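Local atomic coordinates of TqaA (Penicillium aethiopicum, PDB entry 5DLK), a protein that probably serves as the C-terminal condensation-like domain of a fungal nonribosomal peptide synthetase that closes its peptide into a macrocycle, with a pocket for phosphopantetheine. Residues 79-82 against 83-87; 204-207 against 208-212; 226-229 against 230-234; 442-445 against 446-450. All blocks are in the same frame, centred on the assembly; numbering follows the deposited sequence.

Contact 1: residues 79-82 against 83-87; sequences LNMD and RLRET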
loop_
_atom_site.group_PDB
_atom_site.type_symbol
_atom_site.label_atom_id
_atom_site.label_comp_id
_atom_site.label_asym_id
_atom_site.label_seq_id
_atom_site.Cartn_x
_atom_site.Cartn_y
_atom_site.Cartn_z
ATOM N N LEU A 79 27.954 -7.716 15.401
ATOM C CA LEU A 79 27.567 -7.349 14.042
ATOM C C LEU A 79 28.660 -7.659 13.032
ATOM O O LEU A 79 29.822 -7.321 13.231
ATOM C CB LEU A 79 27.202 -5.863 13.964
ATOM C CG LEU A 79 26.701 -5.418 12.584
ATOM C CD1 LEU A 79 25.454 -6.218 12.172
ATOM C CD2 LEU A 79 26.424 -3.917 12.543
ATOM N N ASN A 80 28.277 -8.310 11.940
ATOM C CA ASN A 80 29.200 -8.596 10.859
ATOM C C ASN A 80 28.900 -7.690 9.667
ATOM O O ASN A 80 27.969 -7.949 8.904
ATOM C CB ASN A 80 29.106 -10.072 10.473
ATOM C CG ASN A 80 30.155 -10.489 9.466
ATOM O OD1 ASN A 80 30.606 -9.695 8.639
ATOM N ND2 ASN A 80 30.546 -11.756 9.524
ATOM N N MET A 81 29.691 -6.630 9.515
ATOM C CA MET A 81 29.429 -5.615 8.496
ATOM C C MET A 81 29.468 -6.158 7.068
ATOM O O MET A 81 28.641 -5.767 6.234
ATOM C CB MET A 81 30.412 -4.454 8.643
ATOM C CG MET A 81 30.226 -3.665 9.926
ATOM S SD MET A 81 28.789 -2.563 9.912
ATOM C CE MET A 81 29.371 -1.262 8.825
ATOM N N ASP A 82 30.402 -7.064 6.777
ATOM C CA ASP A 82 30.461 -7.653 5.439
ATOM C C ASP A 82 29.221 -8.495 5.139
ATOM O O ASP A 82 28.706 -8.475 4.023
ATOM C CB ASP A 82 31.714 -8.512 5.267
ATOM C CG ASP A 82 32.930 -7.692 4.885
ATOM O OD1 ASP A 82 32.759 -6.492 4.572
ATOM O OD2 ASP A 82 34.054 -8.246 4.890
ATOM N N ARG A 83 28.749 -9.237 6.134
ATOM C CA ARG A 83 27.574 -10.075 5.952
ATOM C C ARG A 83 26.327 -9.210 5.771
ATOM O O ARG A 83 25.445 -9.534 4.983
ATOM C CB ARG A 83 27.395 -11.023 7.139
ATOM C CG ARG A 83 26.311 -12.071 6.930
ATOM C CD ARG A 83 26.870 -13.465 7.095
ATOM N NE ARG A 83 27.473 -13.634 8.412
ATOM C CZ ARG A 83 28.179 -14.698 8.778
ATOM N NH1 ARG A 83 28.375 -15.688 7.918
ATOM N NH2 ARG A 83 28.695 -14.768 10.001
ATOM N N LEU A 84 26.264 -8.113 6.516
ATOM C CA LEU A 84 25.200 -7.138 6.351
ATOM C C LEU A 84 25.162 -6.635 4.906
ATOM O O LEU A 84 24.104 -6.629 4.270
ATOM C CB LEU A 84 25.395 -5.977 7.326
ATOM C CG LEU A 84 24.158 -5.272 7.866
ATOM C CD1 LEU A 84 23.198 -6.263 8.544
ATOM C CD2 LEU A 84 24.595 -4.185 8.829
ATOM N N ARG A 85 26.322 -6.232 4.388
ATOM C CA ARG A 85 26.436 -5.745 3.015
ATOM C C ARG A 85 25.985 -6.763 1.975
ATOM O O ARG A 85 25.241 -6.429 1.056
ATOM C CB ARG A 85 27.881 -5.337 2.703
ATOM C CG ARG A 85 28.338 -4.061 3.359
ATOM C CD ARG A 85 29.782 -3.732 2.976
ATOM N NE ARG A 85 30.303 -2.727 3.886
ATOM C CZ ARG A 85 31.122 -2.978 4.900
ATOM N NH1 ARG A 85 31.577 -4.208 5.106
ATOM N NH2 ARG A 85 31.511 -1.988 5.685
ATOM N N GLU A 86 26.453 -8.001 2.103
ATOM C CA GLU A 86 26.118 -9.036 1.130
ATOM C C GLU A 86 24.654 -9.468 1.217
ATOM O O GLU A 86 24.094 -9.991 0.252
ATOM C CB GLU A 86 27.015 -10.258 1.315
ATOM C CG GLU A 86 28.494 -9.953 1.200
ATOM C CD GLU A 86 29.359 -10.960 1.940
ATOM O OE1 GLU A 86 28.874 -12.082 2.217
ATOM O OE2 GLU A 86 30.522 -10.624 2.256
ATOM N N THR A 87 24.047 -9.268 2.379
ATOM C CA THR A 87 22.639 -9.615 2.558
ATOM C C THR A 87 21.746 -8.676 1.731
ATOM O O THR A 87 20.751 -9.115 1.136
ATOM C CB THR A 87 22.246 -9.572 4.042
ATOM O OG1 THR A 87 23.037 -10.526 4.764
ATOM C CG2 THR A 87 20.764 -9.896 4.233
#
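Asn80 caps the N-terminus of helix 81-94 by accepting from the backbone of Arg83. The bond from Arg83 N to Asn80 OD1 is 3.2 Å long and fairly straight. Its donor sits above the carbonyl plane of the amide, not on a lone pair. CG of Asn80 stands anti to the backbone N (chi1 -173°), which swings the amide over the first turn. Asn80 O also works, taking Leu84 N at 2.9 Å. The tight side faces the sheet of the condensation domain. There the branch ends of Leu79 and Leu84 cross at about a right angle, CD1 of Leu79 lying 4.0 Å from CD2 of Leu84. Leu161 and Val170 of the sheet and Tyr197 of helix 186-197 cover this apolar patch. The outer side is looser and polar, with Asp82 and Glu86 exposed. Asp82 OD1 forms a salt bridge with Arg85 NH1 at 2.6 Å. The carboxylate comes to the edge of the guanidinium, with the two planes 65° apart. Met81 O lies over one guanidinium face. Arg85 NE is paired with Glu123, so its charge is shared by two acids. Asp82 OD2 and Glu86 OE2 are 5.0 Å apart; the nearby arginine would be expected to ease that like-charge pair. Further along the helix, Arg83 O takes two bonds from Thr87. OG1 of Thr87 comes to 2.6 Å from Arg83 O, and Thr87 N approaches the same oxygen from the opposite face of its plane.

Contact 2: residues 204-207 against 208-212; sequences PTSD and FAHYL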
loop_
_atom_site.group_PDB
_atom_site.type_symbol
_atom_site.label_atom_id
_atom_site.label_comp_id
_atom_site.label_asym_id
_atom_site.label_seq_id
_atom_site.Cartn_x
_atom_site.Cartn_y
_atom_site.Cartn_z
ATOM N N PRO A 204 11.889 -21.231 -2.345
ATOM C CA PRO A 204 11.670 -20.375 -3.515
ATOM C C PRO A 204 10.344 -19.616 -3.406
ATOM O O PRO A 204 9.444 -20.019 -2.667
ATOM C CB PRO A 204 11.666 -21.365 -4.693
ATOM C CG PRO A 204 11.574 -22.736 -4.076
ATOM C CD PRO A 204 12.189 -22.623 -2.720
ATOM N N THR A 205 10.246 -18.505 -4.122
ATOM C CA THR A 205 9.073 -17.644 -4.041
ATOM C C THR A 205 8.739 -17.113 -5.427
ATOM O O THR A 205 9.545 -17.236 -6.353
ATOM C CB THR A 205 9.311 -16.464 -3.074
ATOM O OG1 THR A 205 8.092 -15.729 -2.883
ATOM C CG2 THR A 205 10.387 -15.543 -3.632
ATOM N N SER A 206 7.557 -16.523 -5.571
ATOM C CA SER A 206 7.197 -15.869 -6.823
ATOM C C SER A 206 7.491 -14.390 -6.721
ATOM O O SER A 206 7.726 -13.878 -5.627
ATOM C CB SER A 206 5.726 -16.100 -7.156
ATOM O OG SER A 206 5.451 -17.485 -7.211
ATOM N N ASP A 207 7.515 -13.695 -7.850
ATOM C CA ASP A 207 7.685 -12.251 -7.766
ATOM C C ASP A 207 6.431 -11.522 -8.219
ATOM O O ASP A 207 5.429 -12.148 -8.580
ATOM C CB ASP A 207 8.899 -11.770 -8.561
ATOM C CG ASP A 207 8.867 -12.175 -10.016
ATOM O OD1 ASP A 207 7.811 -12.625 -10.512
ATOM O OD2 ASP A 207 9.918 -12.017 -10.684
ATOM N N PHE A 208 6.494 -10.195 -8.185
ATOM C CA PHE A 208 5.339 -9.388 -8.526
ATOM C C PHE A 208 4.969 -9.552 -9.999
ATOM O O PHE A 208 3.793 -9.572 -10.347
ATOM C CB PHE A 208 5.610 -7.921 -8.179
ATOM C CG PHE A 208 4.425 -7.037 -8.371
ATOM C CD1 PHE A 208 3.281 -7.221 -7.607
ATOM C CD2 PHE A 208 4.449 -6.033 -9.329
ATOM C CE1 PHE A 208 2.176 -6.413 -7.794
ATOM C CE2 PHE A 208 3.352 -5.214 -9.520
ATOM C CZ PHE A 208 2.215 -5.404 -8.755
ATOM N N ALA A 209 5.961 -9.694 -10.876
ATOM C CA ALA A 209 5.656 -9.906 -12.287
ATOM C C ALA A 209 4.756 -11.136 -12.476
ATOM O O ALA A 209 3.853 -11.122 -13.313
ATOM C CB ALA A 209 6.940 -10.046 -13.108
ATOM N N HIS A 210 4.962 -12.179 -11.676
ATOM C CA HIS A 210 4.168 -13.404 -11.811
ATOM C C HIS A 210 2.717 -13.219 -11.346
ATOM O O HIS A 210 1.808 -13.904 -11.803
ATOM C CB HIS A 210 4.828 -14.541 -11.039
ATOM C CG HIS A 210 6.210 -14.855 -11.515
ATOM N ND1 HIS A 210 7.205 -15.313 -10.678
ATOM C CD2 HIS A 210 6.771 -14.749 -12.743
ATOM C CE1 HIS A 210 8.315 -15.484 -11.371
ATOM N NE2 HIS A 210 8.079 -15.150 -12.628
ATOM N N TYR A 211 2.513 -12.295 -10.421
ATOM C CA TYR A 211 1.168 -11.882 -10.049
ATOM C C TYR A 211 0.470 -11.242 -11.243
ATOM O O TYR A 211 -0.685 -11.567 -11.551
ATOM C CB TYR A 211 1.246 -10.908 -8.873
ATOM C CG TYR A 211 -0.080 -10.350 -8.406
ATOM C CD1 TYR A 211 -0.893 -11.071 -7.547
ATOM C CD2 TYR A 211 -0.493 -9.081 -8.801
ATOM C CE1 TYR A 211 -2.095 -10.548 -7.093
ATOM C CE2 TYR A 211 -1.694 -8.560 -8.369
ATOM C CZ TYR A 211 -2.490 -9.298 -7.514
ATOM O OH TYR A 211 -3.684 -8.778 -7.072
ATOM N N LEU A 212 1.186 -10.355 -11.924
ATOM C CA LEU A 212 0.648 -9.656 -13.083
ATOM C C LEU A 212 0.327 -10.627 -14.233
ATOM O O LEU A 212 -0.736 -10.527 -14.856
ATOM C CB LEU A 212 1.611 -8.567 -13.547
ATOM C CG LEU A 212 1.844 -7.433 -12.536
ATOM C CD1 LEU A 212 2.696 -6.336 -13.146
ATOM C CD2 LEU A 212 0.501 -6.887 -12.041
#
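The backbone N of His210 is held by two oxygens of Asp207. The sounder bond runs from His210 N to Asp207 OD1, at 3.1 Å with an angle of 144°. A weak second bond goes from His210 N to Asp207 O. That carbonyl also takes a weak, long bond from Tyr211 N, at 3.5 Å. CG of Asp207 sits between its own backbone N and carbonyl carbon (chi1 56°). This folds the carboxylate back over the first turn, where OD1 is met nearly along its C-O bond. Asp207 is thus the N-cap of the helix that runs on to residue 218. Its other oxygen, OD2, bonds to Ser96 OG, which, with the bond at OD1, would restrain the rotation of the carboxylate. With the carboxylate gone, as in an alanine here, His210 N would probably keep just the weak bond to Asp207 O, and Ser96 OG would lose this mate. The His210 ring turns one face to the carboxylate, with the planes 42° apart; its exact fit is doubtful, because the ring has two conformers. Ser206 CA lies at the edge of that ring. Ala209 CB packs 3.8 Å from Asp207 OD1. Inward, Phe208 touches Gln111 of strand 108-115 and Ala209 touches Leu52 of strand 47-53. Tyr211 gives its OH to Gly312 O, and its side chain is about 7 Å from that of Asn311, a phosphopantetheine-binding residue.

Contact 3: residues 226-229 against 230-234; sequences DPTF and QFWRH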
loop_
_atom_site.group_PDB
_atom_site.type_symbol
_atom_site.label_atom_id
_atom_site.label_comp_id
_atom_site.label_asym_id
_atom_site.label_seq_id
_atom_site.Cartn_x
_atom_site.Cartn_y
_atom_site.Cartn_z
ATOM N N ASP A 226 -16.280 -12.179 -19.296
ATOM C CA ASP A 226 -15.451 -12.302 -18.104
ATOM C C ASP A 226 -16.311 -12.225 -16.858
ATOM O O ASP A 226 -16.963 -11.208 -16.634
ATOM C CB ASP A 226 -14.389 -11.210 -18.073
ATOM C CG ASP A 226 -13.243 -11.546 -17.142
ATOM O OD1 ASP A 226 -13.517 -12.077 -16.039
ATOM O OD2 ASP A 226 -12.074 -11.271 -17.515
ATOM N N PRO A 227 -16.316 -13.297 -16.056
ATOM C CA PRO A 227 -17.156 -13.334 -14.855
ATOM C C PRO A 227 -16.843 -12.173 -13.914
ATOM O O PRO A 227 -17.722 -11.755 -13.170
ATOM C CB PRO A 227 -16.788 -14.661 -14.194
ATOM C CG PRO A 227 -16.222 -15.505 -15.321
ATOM C CD PRO A 227 -15.539 -14.537 -16.233
ATOM N N THR A 228 -15.610 -11.687 -13.929
ATOM C CA THR A 228 -15.263 -10.608 -13.012
ATOM C C THR A 228 -15.919 -9.289 -13.437
ATOM O O THR A 228 -16.454 -8.552 -12.605
ATOM C CB THR A 228 -13.751 -10.479 -12.887
ATOM O OG1 THR A 228 -13.293 -11.557 -12.062
ATOM C CG2 THR A 228 -13.387 -9.172 -12.191
ATOM N N PHE A 229 -15.926 -8.995 -14.728
ATOM C CA PHE A 229 -16.595 -7.783 -15.167
ATOM C C PHE A 229 -18.112 -7.958 -15.219
ATOM O O PHE A 229 -18.867 -6.972 -15.100
ATOM C CB PHE A 229 -16.026 -7.318 -16.500
ATOM C CG PHE A 229 -14.583 -6.886 -16.378
ATOM C CD1 PHE A 229 -14.250 -5.837 -15.526
ATOM C CD2 PHE A 229 -13.575 -7.557 -17.047
ATOM C CE1 PHE A 229 -12.919 -5.441 -15.365
ATOM C CE2 PHE A 229 -12.254 -7.174 -16.905
ATOM C CZ PHE A 229 -11.922 -6.121 -16.066
ATOM N N GLN A 230 -18.560 -9.196 -15.354
ATOM C CA GLN A 230 -19.992 -9.458 -15.200
ATOM C C GLN A 230 -20.400 -9.180 -13.761
ATOM O O GLN A 230 -21.457 -8.578 -13.507
ATOM C CB GLN A 230 -20.327 -10.896 -15.581
ATOM C CG GLN A 230 -20.269 -11.113 -17.096
ATOM C CD GLN A 230 -20.357 -12.589 -17.482
ATOM O OE1 GLN A 230 -20.431 -13.470 -16.616
ATOM N NE2 GLN A 230 -20.353 -12.861 -18.787
ATOM N N PHE A 231 -19.562 -9.622 -12.827
ATOM C CA PHE A 231 -19.822 -9.370 -11.412
ATOM C C PHE A 231 -19.895 -7.878 -11.126
ATOM O O PHE A 231 -20.838 -7.422 -10.490
ATOM C CB PHE A 231 -18.756 -9.986 -10.500
ATOM C CG PHE A 231 -18.811 -9.444 -9.091
ATOM C CD1 PHE A 231 -17.936 -8.422 -8.696
ATOM C CD2 PHE A 231 -19.764 -9.907 -8.189
ATOM C CE1 PHE A 231 -18.001 -7.883 -7.411
ATOM C CE2 PHE A 231 -19.841 -9.380 -6.887
ATOM C CZ PHE A 231 -18.940 -8.360 -6.504
ATOM N N TRP A 232 -18.891 -7.116 -11.560
ATOM C CA TRP A 232 -18.887 -5.692 -11.201
ATOM C C TRP A 232 -20.073 -4.966 -11.831
ATOM O O TRP A 232 -20.629 -4.077 -11.218
ATOM C CB TRP A 232 -17.566 -5.028 -11.590
ATOM C CG TRP A 232 -16.441 -5.368 -10.628
ATOM C CD1 TRP A 232 -15.354 -6.187 -10.858
ATOM C CD2 TRP A 232 -16.322 -4.918 -9.266
ATOM N NE1 TRP A 232 -14.563 -6.253 -9.725
ATOM C CE2 TRP A 232 -15.134 -5.487 -8.737
ATOM C CE3 TRP A 232 -17.093 -4.078 -8.454
ATOM C CZ2 TRP A 232 -14.713 -5.255 -7.429
ATOM C CZ3 TRP A 232 -16.669 -3.842 -7.149
ATOM C CH2 TRP A 232 -15.488 -4.426 -6.656
ATOM N N ARG A 233 -20.463 -5.344 -13.055
ATOM C CA ARG A 233 -21.647 -4.736 -13.661
ATOM C C ARG A 233 -22.894 -4.981 -12.814
ATOM O O ARG A 233 -23.702 -4.079 -12.616
ATOM C CB ARG A 233 -21.873 -5.276 -15.087
ATOM C CG ARG A 233 -23.179 -4.798 -15.703
ATOM C CD ARG A 233 -23.142 -4.862 -17.225
ATOM N NE ARG A 233 -22.682 -3.582 -17.760
ATOM C CZ ARG A 233 -21.570 -3.432 -18.459
ATOM N NH1 ARG A 233 -20.820 -4.494 -18.712
ATOM N NH2 ARG A 233 -21.206 -2.230 -18.901
ATOM N N HIS A 234 -23.030 -6.197 -12.309
ATOM C CA HIS A 234 -24.188 -6.569 -11.488
ATOM C C HIS A 234 -24.140 -5.820 -10.140
ATOM O O HIS A 234 -25.128 -5.263 -9.668
ATOM C CB HIS A 234 -24.188 -8.077 -11.271
ATOM C CG HIS A 234 -25.396 -8.597 -10.560
ATOM N ND1 HIS A 234 -26.609 -8.775 -11.189
ATOM C CD2 HIS A 234 -25.570 -9.011 -9.282
ATOM C CE1 HIS A 234 -27.483 -9.263 -10.325
ATOM N NE2 HIS A 234 -26.880 -9.410 -9.159
#
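Gln230, Phe231, Trp232 and Arg233 each donate their backbone N to the carbonyl four residues back, in regular alpha-helical bonds. The one from Phe231 N to Pro227 O is 2.8 Å long. Thr228 and Trp232 lie side by side and point the same way. CG2 of Thr228 touches CD1 of the Trp232 indole at 3.8 Å. The same CD1 of Trp232 comes to 3.1 Å from Thr228 O. A chi1 of -77° turns the indole away from the Trp232 carbonyl carbon and back beside Thr228. Phe231 turns an edge to the indole face, with its CE1 3.8 Å above the plane of the Trp232 ring and over its centre. His363 ties this side together: its ND1 bonds to Thr228 OG1, its O accepts from Trp232 NE1, and its ring stacks on Phe231. Replacing the indole with a leucine is likely to leave His363 O without its NE1 donor and open a gap beside Thr228 CG2. On the exposed side, Gln230 runs extended alongside Asp226 O and gives NE2 to Gln224 O. The Trp232 side chain is about 8 Å from that of Tyr357, which binds phosphopantetheine. At the helix start, Thr228 N bonds to Asp226 OD1 at 3.0 Å; with Pro227 as the first helical residue, this is an Asx turn at the N-cap.

Contact 4: residues 442-445 against 446-450; sequences RVLG and QEQAT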
loop_
_atom_site.group_PDB
_atom_site.type_symbol
_atom_site.label_atom_id
_atom_site.label_comp_id
_atom_site.label_asym_id
_atom_site.label_seq_id
_atom_site.Cartn_x
_atom_site.Cartn_y
_atom_site.Cartn_z
ATOM N N ARG A 442 -6.409 21.799 1.247
ATOM C CA ARG A 442 -7.327 22.463 0.325
ATOM C C ARG A 442 -8.607 21.647 0.173
ATOM O O ARG A 442 -9.673 22.196 -0.070
ATOM C CB ARG A 442 -6.712 22.652 -1.057
ATOM C CG ARG A 442 -5.546 23.616 -1.162
ATOM C CD ARG A 442 -4.847 23.330 -2.488
ATOM N NE ARG A 442 -5.251 21.995 -2.935
ATOM C CZ ARG A 442 -4.843 21.392 -4.045
ATOM N NH1 ARG A 442 -3.987 21.998 -4.862
ATOM N NH2 ARG A 442 -5.301 20.172 -4.329
ATOM N N VAL A 443 -8.473 20.329 0.282
ATOM C CA VAL A 443 -9.602 19.416 0.125
ATOM C C VAL A 443 -10.384 19.329 1.416
ATOM O O VAL A 443 -11.607 19.432 1.437
ATOM C CB VAL A 443 -9.117 18.014 -0.293
ATOM C CG1 VAL A 443 -10.292 17.026 -0.331
ATOM C CG2 VAL A 443 -8.427 18.088 -1.635
ATOM N N LEU A 444 -9.654 19.170 2.508
ATOM C CA LEU A 444 -10.264 19.060 3.809
ATOM C C LEU A 444 -9.453 19.879 4.804
ATOM O O LEU A 444 -8.322 19.516 5.133
ATOM C CB LEU A 444 -10.331 17.582 4.196
ATOM C CG LEU A 444 -11.316 17.104 5.246
ATOM C CD1 LEU A 444 -12.795 17.363 4.851
ATOM C CD2 LEU A 444 -11.072 15.623 5.491
ATOM N N GLY A 445 -10.010 21.003 5.258
ATOM C CA GLY A 445 -9.317 21.882 6.176
ATOM C C GLY A 445 -9.172 21.215 7.525
ATOM O O GLY A 445 -9.878 20.244 7.809
ATOM N N GLN A 446 -8.261 21.719 8.352
ATOM C CA GLN A 446 -7.988 21.086 9.638
ATOM C C GLN A 446 -9.229 20.891 10.523
ATOM O O GLN A 446 -9.431 19.799 11.055
ATOM C CB GLN A 446 -6.944 21.873 10.430
ATOM C CG GLN A 446 -6.585 21.176 11.746
ATOM C CD GLN A 446 -5.995 19.784 11.519
ATOM O OE1 GLN A 446 -4.858 19.648 11.069
ATOM N NE2 GLN A 446 -6.775 18.747 11.820
ATOM N N GLU A 447 -10.043 21.936 10.707
ATOM C CA GLU A 447 -11.226 21.794 11.555
ATOM C C GLU A 447 -12.186 20.746 10.963
ATOM O O GLU A 447 -12.823 19.996 11.699
ATOM C CB GLU A 447 -11.935 23.153 11.759
ATOM C CG GLU A 447 -13.129 23.407 10.836
ATOM C CD GLU A 447 -14.012 24.584 11.276
ATOM O OE1 GLU A 447 -13.795 25.148 12.377
ATOM O OE2 GLU A 447 -14.941 24.934 10.515
ATOM N N GLN A 448 -12.257 20.670 9.640
ATOM C CA GLN A 448 -13.112 19.689 8.972
ATOM C C GLN A 448 -12.593 18.272 9.135
ATOM O O GLN A 448 -13.378 17.327 9.326
ATOM C CB GLN A 448 -13.239 20.000 7.484
ATOM C CG GLN A 448 -13.991 21.277 7.190
ATOM C CD GLN A 448 -14.007 21.581 5.713
ATOM O OE1 GLN A 448 -12.957 21.609 5.058
ATOM N NE2 GLN A 448 -15.196 21.801 5.169
ATOM N N ALA A 449 -11.277 18.106 9.053
ATOM C CA ALA A 449 -10.708 16.764 9.196
ATOM C C ALA A 449 -10.873 16.281 10.641
ATOM O O ALA A 449 -11.098 15.092 10.881
ATOM C CB ALA A 449 -9.261 16.749 8.786
ATOM N N THR A 450 -10.760 17.205 11.599
ATOM C CA THR A 450 -10.937 16.849 13.004
ATOM C C THR A 450 -12.379 16.379 13.191
ATOM O O THR A 450 -12.630 15.398 13.888
ATOM C CB THR A 450 -10.608 18.035 13.975
ATOM O OG1 THR A 450 -9.205 18.325 13.942
ATOM C CG2 THR A 450 -10.959 17.673 15.406
HETATM O O HOH W 1 -12.590 22.354 2.490
#
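Gly445 and Gln448 meet through a straight bond at the start of helix 446-465. Gly445 N donates to Gln448 OE1 at 3.0 Å, with an N-H...O angle of 159°. The donor lies in the carbonyl plane of the amide, on a lone pair. Gly445 is the N-cap and Gln448 the third helical residue, so this is one half of a capping box; glycine has no side chain to supply the other half. Gly445 O opens the helical bonding by taking Ala449 N at 2.8 Å. Beside these bonds lies an apolar contact. Leu444, just before the cap, sends CD2 to within 3.9 Å of Ala449 CB, four residues beyond the cap. This is the pairing of a hydrophobic staple. The other branch of Leu444, CD1, rests 3.8 Å from Gln448 CB, the two side chains crossing at a slant. With chi1 at -159° the side chain of Leu444 points away from its own N, and both methyls reach the helix. A second shell holds the amide of Gln448. One water donates to Gln448 OE1 at 2.7 Å and to Val443 O at 3.3 Å, so OE1 accepts from two donors, which would restrain the turn of the amide. Further along, Gln446 NE2 donates to Thr450 OG1 at 3.3 Å and also bonds to Thr268 OG1. The helix start lies on the sheet: Leu444 packs on Val422, Val437 and Ala439, while Ala449 touches Val437 of strand 433-440 and Thr268 of strand 265-272.

Overall arrangement
All four contacts are helix N-termini within the condensation domain, and they follow one another along the chain in the order 1 to 4. Contact 1 starts helix 81-94, beside the sheet that holds strands 158-163 and 169-177. Contacts 2 and 3 open the successive helices 208-218 and 227-235; their centres are 26 Å apart and their nearest atoms about 11 Å. Both lie near phosphopantetheine-binding residues. Contact 4 starts the last helix, 446-465, on the sheet that includes strands 265-272 and 433-440. Contacts 1 and 3 lie on opposite sides of the chain's centre, 50 Å between centres. No two contacts touch; each helix start has its own local capping contacts.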